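Local coordinates for Rio2 kinase (Chaetomium thermophilum, PDB 4GYI), which binds ADP and magnesium as an atypical RIO-type kinase of pre-40S ribosome maturation and probably phosphorylates protein serine and threonine residues, at residues G229-E233 and F234-I238; V19-A22 and V23-G26; A334-R337 and E338-S342. One frame throughout, in Å; residues are numbered along the deposited sequence.

Contact 1 of 3, residues G229-E233 and F234-I238; sequences GDFNE and FNILI. With MG (magnesium ion), chain C; ADP (adenosine-5'-diphosphate), chain B.
Asn-235 and Asp-230 make the main polar link of this local contact. The amide nitrogen ND2 of Asn-235 reaches the backbone O of Asp-230 at 2.6 Å, in the carbonyl plane and with an N-H...O angle of 158°. It also makes a weak bond to the carboxylate, ND2 of Asn-235 to OD2 of Asp-230 at 3.0 Å, where the carboxylate and amide planes stand 81° apart. The strong bond of ND2 to O of Asp-230, backed by the weak one, holds the amide with OD1 turned to the metal.

One main-chain bond and one from main chain to side chain shape the turn. Asn-232 to Asn-235 form a type I beta turn, closed by N of Asn-235 on O of Asn-232 at 3.1 Å. The CG of Asn-232 sits between its own N and carbonyl carbon (chi1 58°), which brings OD1 of Asn-232 within 3.0 Å of N of Phe-234 in a second hydrogen bond; the same OD1 lies at the edge of the Phe-234 ring. An alanine here would lose this acceptor, and N of Phe-234 would probably be left without its mate and the turn less firmly set.

The apolar part is small: CD1 of Ile-236 meets CE2 of Phe-231 at 3.5 Å. Ile-281 of helix 270-289 touches both side chains. Of the charged ends, Glu-233 pairs with Arg-287 and Asp-230 with Arg-343.

Metal and nucleotide bonds come last. OD1 of Asn-235 binds magnesium at 2.1 Å, alongside O1A and O2B of ADP and two waters, one of which donates to OD2 of Asp-230; Asp-258, present as aspartyl phosphate, is the other protein residue of the site. The ribose O3' of ADP donates to O of Phe-234 at 2.9 Å. This is the catalytic loop of the protein kinase fold, ending in its metal-binding asparagine.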
# COMPACT_ATOMS: atom_id res chain seq x y z
N GLY A 229 13.35 -2.57 -3.75
CA GLY A 229 13.65 -2.50 -2.33
C GLY A 229 13.03 -3.61 -1.50
O GLY A 229 13.38 -3.80 -0.33
N ASP A 230 12.11 -4.37 -2.09
CA ASP A 230 11.54 -5.52 -1.38
C ASP A 230 11.20 -6.60 -2.42
O ASP A 230 10.11 -7.17 -2.43
CB ASP A 230 10.32 -5.08 -0.57
CG ASP A 230 9.85 -6.14 0.40
OD1 ASP A 230 10.66 -7.05 0.70
OD2 ASP A 230 8.68 -6.06 0.85
N PHE A 231 12.16 -6.86 -3.31
CA PHE A 231 11.97 -7.68 -4.49
C PHE A 231 12.25 -9.12 -4.08
O PHE A 231 13.40 -9.53 -3.97
CB PHE A 231 12.92 -7.21 -5.60
CG PHE A 231 12.55 -7.69 -6.99
CD1 PHE A 231 11.75 -6.92 -7.82
CD2 PHE A 231 13.05 -8.89 -7.50
CE1 PHE A 231 11.42 -7.34 -9.11
CE2 PHE A 231 12.73 -9.31 -8.78
CZ PHE A 231 11.90 -8.54 -9.59
N ASN A 232 11.19 -9.87 -3.81
CA ASN A 232 11.31 -11.22 -3.31
C ASN A 232 10.08 -12.03 -3.71
O ASN A 232 9.24 -11.54 -4.45
CB ASN A 232 11.53 -11.23 -1.80
CG ASN A 232 10.41 -10.54 -1.05
OD1 ASN A 232 9.24 -10.77 -1.31
ND2 ASN A 232 10.78 -9.66 -0.12
N GLU A 233 9.99 -13.25 -3.21
CA GLU A 233 9.04 -14.22 -3.74
C GLU A 233 7.60 -13.95 -3.27
O GLU A 233 6.67 -14.64 -3.69
CB GLU A 233 9.47 -15.65 -3.39
CG GLU A 233 9.46 -15.97 -1.88
CD GLU A 233 10.81 -15.70 -1.21
OE1 GLU A 233 11.66 -14.99 -1.80
OE2 GLU A 233 11.02 -16.21 -0.09
N PHE A 234 7.44 -12.94 -2.41
CA PHE A 234 6.12 -12.49 -1.96
C PHE A 234 5.60 -11.33 -2.78
O PHE A 234 4.40 -11.09 -2.81
CB PHE A 234 6.16 -12.06 -0.49
CG PHE A 234 6.62 -13.14 0.44
CD1 PHE A 234 5.73 -14.11 0.87
CD2 PHE A 234 7.95 -13.20 0.86
CE1 PHE A 234 6.15 -15.13 1.73
CE2 PHE A 234 8.38 -14.21 1.71
CZ PHE A 234 7.47 -15.18 2.15
N ASN A 235 6.49 -10.60 -3.44
CA ASN A 235 6.09 -9.43 -4.23
C ASN A 235 6.20 -9.67 -5.72
O ASN A 235 6.09 -8.74 -6.52
CB ASN A 235 6.90 -8.20 -3.81
CG ASN A 235 6.61 -7.83 -2.38
OD1 ASN A 235 5.51 -8.10 -1.91
ND2 ASN A 235 7.58 -7.25 -1.68
N ILE A 236 6.45 -10.92 -6.06
CA ILE A 236 6.46 -11.35 -7.45
C ILE A 236 5.34 -12.36 -7.63
O ILE A 236 5.29 -13.40 -6.96
CB ILE A 236 7.81 -11.99 -7.84
CG1 ILE A 236 8.92 -10.95 -7.76
CG2 ILE A 236 7.73 -12.57 -9.26
CD1 ILE A 236 10.30 -11.53 -7.50
N LEU A 237 4.42 -12.03 -8.52
CA LEU A 237 3.31 -12.89 -8.83
C LEU A 237 3.65 -13.55 -10.16
O LEU A 237 4.28 -12.93 -11.00
CB LEU A 237 2.00 -12.07 -8.96
CG LEU A 237 1.57 -11.20 -7.76
CD1 LEU A 237 0.11 -10.75 -7.88
CD2 LEU A 237 1.76 -11.93 -6.44
N ILE A 238 3.23 -14.79 -10.32
CA ILE A 238 3.51 -15.53 -11.53
C ILE A 238 2.21 -15.83 -12.24
O ILE A 238 1.36 -16.53 -11.70
CB ILE A 238 4.20 -16.87 -11.22
CG1 ILE A 238 5.53 -16.63 -10.48
CG2 ILE A 238 4.47 -17.63 -12.51
CD1 ILE A 238 6.48 -15.77 -11.24
MG MG C . 4.49 -7.36 -0.21
PB ADP B . 2.08 -6.09 1.66
O1B ADP B . 1.29 -6.21 2.94
O2B ADP B . 3.21 -7.06 1.43
O3B ADP B . 2.49 -4.55 1.54
PA ADP B . 1.34 -6.58 -1.08
O1A ADP B . 2.70 -7.22 -1.15
O2A ADP B . 1.06 -5.41 -2.01
O3A ADP B . 1.01 -6.17 0.44
O5' ADP B . 0.26 -7.75 -1.27
C5' ADP B . 0.28 -8.87 -0.37
C4' ADP B . -0.28 -10.10 -1.08
O4' ADP B . -1.59 -9.83 -1.61
C3' ADP B . 0.54 -10.56 -2.29
O3' ADP B . 1.62 -11.43 -1.96
C2' ADP B . -0.49 -11.25 -3.16
O2' ADP B . -0.80 -12.54 -2.63
C1' ADP B . -1.74 -10.44 -2.90
N9 ADP B . -1.94 -9.32 -3.85
C8 ADP B . -1.65 -8.03 -3.61
N7 ADP B . -2.00 -7.24 -4.66
C5 ADP B . -2.53 -8.07 -5.58
C6 ADP B . -3.12 -7.92 -6.93
N6 ADP B . -3.20 -6.70 -7.50
N1 ADP B . -3.56 -9.03 -7.55
C2 ADP B . -3.50 -10.26 -6.99
N3 ADP B . -2.99 -10.47 -5.77
C4 ADP B . -2.49 -9.44 -5.04
O HOH W 1 6.03 -7.74 1.18
O HOH W 2 4.02 -9.37 0.02

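Contact 2 of 3, residues V19-A22 and V23-G26; sequences VLTA and VEMG
Thr-21 and Met-25 lie side by side one helical turn apart, pointing the same way, with CG2 of Thr-21 3.9 Å from CE of Met-25. With chi1 at -59°, OG1 of Thr-21 lies beside the backbone N and hydrogen-bonds the backbone O of Trp-17, one turn back, while CG2 is left to face Met-25. The extended Met-25 chain carries CE level with the Thr-21 methyl.

Beneath these side chains, the backbone sets the spacing through successive i to i+4 bonds. N of Val-23 meets O of Val-19 at 2.9 Å, N of Glu-24 meets O of Leu-20 at 3.1 Å, and N of Met-25 meets O of Thr-21 at 2.9 Å with an N-H...O angle of 155°. Gly-26 N closes the series on O of Ala-22 at 3.0 Å. CG2 of Val-23 packs at 3.3 Å from O of Val-19.

Farther out, Val-19 and Val-23 both touch Ile-38 of helix 35-42, Leu-20 and Glu-24 meet Leu-85 of helix 79-92, and the Glu-24 carboxylate forms a salt bridge with Arg-185. These are the last two turns of helix 14-26, amphipathic here, with Val-19, Leu-20, Ala-22 and Val-23 buried against neighbouring helices and Met-25 exposed, in the helix-turn-helix-type N-terminal domain of Rio2.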
# COMPACT_ATOMS: atom_id res chain seq x y z
N VAL A 19 -20.27 14.27 10.09
CA VAL A 19 -19.61 14.43 11.38
C VAL A 19 -18.28 13.65 11.42
O VAL A 19 -17.27 14.17 11.89
CB VAL A 19 -20.54 13.99 12.53
CG1 VAL A 19 -19.80 14.00 13.86
CG2 VAL A 19 -21.74 14.92 12.61
N LEU A 20 -18.30 12.42 10.91
CA LEU A 20 -17.08 11.65 10.77
C LEU A 20 -16.06 12.44 9.95
O LEU A 20 -14.90 12.57 10.34
CB LEU A 20 -17.35 10.28 10.13
CG LEU A 20 -16.18 9.30 10.17
CD1 LEU A 20 -15.72 9.12 11.61
CD2 LEU A 20 -16.53 7.92 9.51
N THR A 21 -16.49 12.97 8.81
CA THR A 21 -15.62 13.76 7.95
C THR A 21 -15.10 15.01 8.67
O THR A 21 -13.95 15.41 8.51
CB THR A 21 -16.36 14.19 6.67
OG1 THR A 21 -16.80 13.02 5.96
CG2 THR A 21 -15.45 15.03 5.77
N ALA A 22 -15.97 15.62 9.47
CA ALA A 22 -15.62 16.80 10.25
C ALA A 22 -14.54 16.51 11.29
O ALA A 22 -13.69 17.35 11.56
CB ALA A 22 -16.87 17.38 10.94
N VAL A 23 -14.59 15.32 11.88
CA VAL A 23 -13.55 14.94 12.84
C VAL A 23 -12.23 14.77 12.09
O VAL A 23 -11.17 15.20 12.56
CB VAL A 23 -13.90 13.65 13.58
CG1 VAL A 23 -12.73 13.19 14.43
CG2 VAL A 23 -15.15 13.86 14.44
N GLU A 24 -12.30 14.17 10.91
CA GLU A 24 -11.12 14.03 10.09
C GLU A 24 -10.50 15.40 9.78
O GLU A 24 -9.30 15.58 9.93
CB GLU A 24 -11.43 13.28 8.80
CG GLU A 24 -10.18 13.07 7.94
CD GLU A 24 -10.49 12.58 6.54
OE1 GLU A 24 -11.59 12.88 6.03
OE2 GLU A 24 -9.64 11.89 5.96
N MET A 25 -11.31 16.35 9.34
CA MET A 25 -10.77 17.65 8.93
C MET A 25 -10.21 18.43 10.10
O MET A 25 -9.20 19.12 9.96
CB MET A 25 -11.83 18.49 8.24
CG MET A 25 -12.06 18.11 6.80
SD MET A 25 -13.61 18.82 6.21
CE MET A 25 -13.62 18.26 4.51
N GLY A 26 -10.86 18.31 11.25
CA GLY A 26 -10.43 19.01 12.45
C GLY A 26 -9.20 18.42 13.10
O GLY A 26 -8.58 19.05 13.94

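Contact 3 of 3, residues A334-R337 and E338-S342; sequences AAIR and EQQES
The C-terminal turns of helix 326-341 bring Ile-336 against Gln-340, a pair four residues apart on an alpha helix. CG2 of Ile-336 lies 4.1 Å from OE1 of Gln-340, a loose approach of a methyl to an amide oxygen, the two side chains crossing obliquely. Gln-340 holds its CG between the backbone N and the carbonyl carbon (chi1 55°), a placement that carries CG to 3.4 Å from O of Ile-336 and lays the stem of the side chain against the preceding turn. Ile-336 also touches Pro-260 and Gln-261, on loops of the same chain.

The alpha-helical pattern is read directly from the main chain. N of Glu-338 donates to O of Ala-334 with an N-H...O angle of 166°, N of Gln-339 to O of Ala-335, N of Gln-340 to O of Ile-336 at 3.0 Å and N of Glu-341 to O of Arg-337 at 2.8 Å. This helix lies near the active site, the Gln-340 side chain being about 8 Å from that of Asn-235, which binds magnesium. Beyond these bonds, OG of Ser-342 donates to O of Glu-338 at 2.7 Å, nearly along the C=O axis, while the main-chain N of Ser-342 makes weak bonds to the carbonyls of Glu-338 and Gln-339.

On another side, CG of Gln-339, beside its backbone N (chi1 -62°), lies 3.2 Å from O of Ala-335; the bend at chi2 then leads the amide away from residues 334-337, where OE1 accepts from N of Gly-130. A water lies within hydrogen-bonding reach of both O of Ala-335 and OE1 of Gln-339. Glu-338 instead stretches out beyond CG, and its carboxylate meets Arg-147 in a salt bridge and Asn-146 in a hydrogen bond, linking this helix to the segment just before helix 149-172.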
# COMPACT_ATOMS: atom_id res chain seq x y z
N ALA A 334 11.81 6.62 6.77
CA ALA A 334 12.19 6.25 8.13
C ALA A 334 11.20 5.23 8.70
O ALA A 334 11.61 4.22 9.27
CB ALA A 334 12.29 7.48 9.02
N ALA A 335 9.91 5.47 8.51
CA ALA A 335 8.90 4.55 9.04
C ALA A 335 9.03 3.19 8.39
O ALA A 335 8.94 2.15 9.05
CB ALA A 335 7.50 5.10 8.83
N ILE A 336 9.25 3.21 7.08
CA ILE A 336 9.41 1.97 6.32
C ILE A 336 10.65 1.18 6.71
O ILE A 336 10.58 -0.04 6.90
CB ILE A 336 9.37 2.21 4.81
CG1 ILE A 336 7.91 2.33 4.36
CG2 ILE A 336 10.05 1.08 4.06
CD1 ILE A 336 7.74 2.60 2.87
N ARG A 337 11.77 1.87 6.83
CA ARG A 337 13.03 1.21 7.14
C ARG A 337 12.89 0.55 8.51
O ARG A 337 13.29 -0.60 8.70
CB ARG A 337 14.17 2.22 7.13
CG ARG A 337 15.55 1.63 6.93
CD ARG A 337 16.64 2.71 6.98
NE ARG A 337 16.55 3.52 8.19
CZ ARG A 337 16.37 4.84 8.21
NH1 ARG A 337 16.26 5.53 7.07
NH2 ARG A 337 16.29 5.48 9.37
N GLU A 338 12.26 1.26 9.44
CA GLU A 338 11.93 0.72 10.75
C GLU A 338 11.06 -0.54 10.67
O GLU A 338 11.30 -1.49 11.40
CB GLU A 338 11.23 1.79 11.60
CG GLU A 338 10.72 1.33 12.96
CD GLU A 338 9.95 2.42 13.70
OE1 GLU A 338 9.89 2.37 14.95
OE2 GLU A 338 9.40 3.33 13.04
N GLN A 339 10.06 -0.56 9.79
CA GLN A 339 9.22 -1.74 9.64
C GLN A 339 10.02 -2.96 9.17
O GLN A 339 9.92 -4.04 9.76
CB GLN A 339 8.08 -1.50 8.64
CG GLN A 339 7.10 -0.43 9.03
CD GLN A 339 5.94 -0.94 9.87
OE1 GLN A 339 5.34 -0.19 10.65
NE2 GLN A 339 5.61 -2.22 9.70
N GLN A 340 10.80 -2.78 8.11
CA GLN A 340 11.49 -3.92 7.49
C GLN A 340 12.72 -4.35 8.30
O GLN A 340 13.11 -5.52 8.28
CB GLN A 340 11.80 -3.68 6.00
CG GLN A 340 12.60 -2.42 5.66
CD GLN A 340 12.66 -2.13 4.14
OE1 GLN A 340 11.80 -2.55 3.37
NE2 GLN A 340 13.70 -1.39 3.72
N GLU A 341 13.31 -3.41 9.03
CA GLU A 341 14.47 -3.68 9.87
C GLU A 341 14.12 -4.60 11.04
O GLU A 341 14.99 -5.30 11.58
CB GLU A 341 15.05 -2.37 10.42
CG GLU A 341 16.47 -2.48 10.95
CD GLU A 341 17.48 -2.69 9.84
OE1 GLU A 341 18.56 -3.26 10.12
OE2 GLU A 341 17.19 -2.27 8.70
N SER A 342 12.86 -4.60 11.43
CA SER A 342 12.43 -5.37 12.59
C SER A 342 11.44 -6.50 12.26
O SER A 342 10.64 -6.90 13.10
CB SER A 342 11.85 -4.44 13.66
OG SER A 342 10.93 -3.53 13.08
O HOH W 3 7.53 1.75 11.17

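From the N terminus, contact 2 comes first, in helix 14-26 of the N-terminal domain, followed by contact 1 in the kinase domain and then contact 3 near the end of the modelled chain. All three are local and in series; none nests within or crosses another. Contact 1 alone rounds a turn, leading from the loop after strand 226-227 into strand 236-242, whereas the other two each join successive turns of one helix. Contacts 1 and 3 touch lightly, O of Gly-229 lying 4.2 Å from OE1 of Gln-340, which places the C-terminal helix beside the catalytic loop. Contact 2 stands apart, its centre 37 Å from that of contact 1, across the centre of the chain.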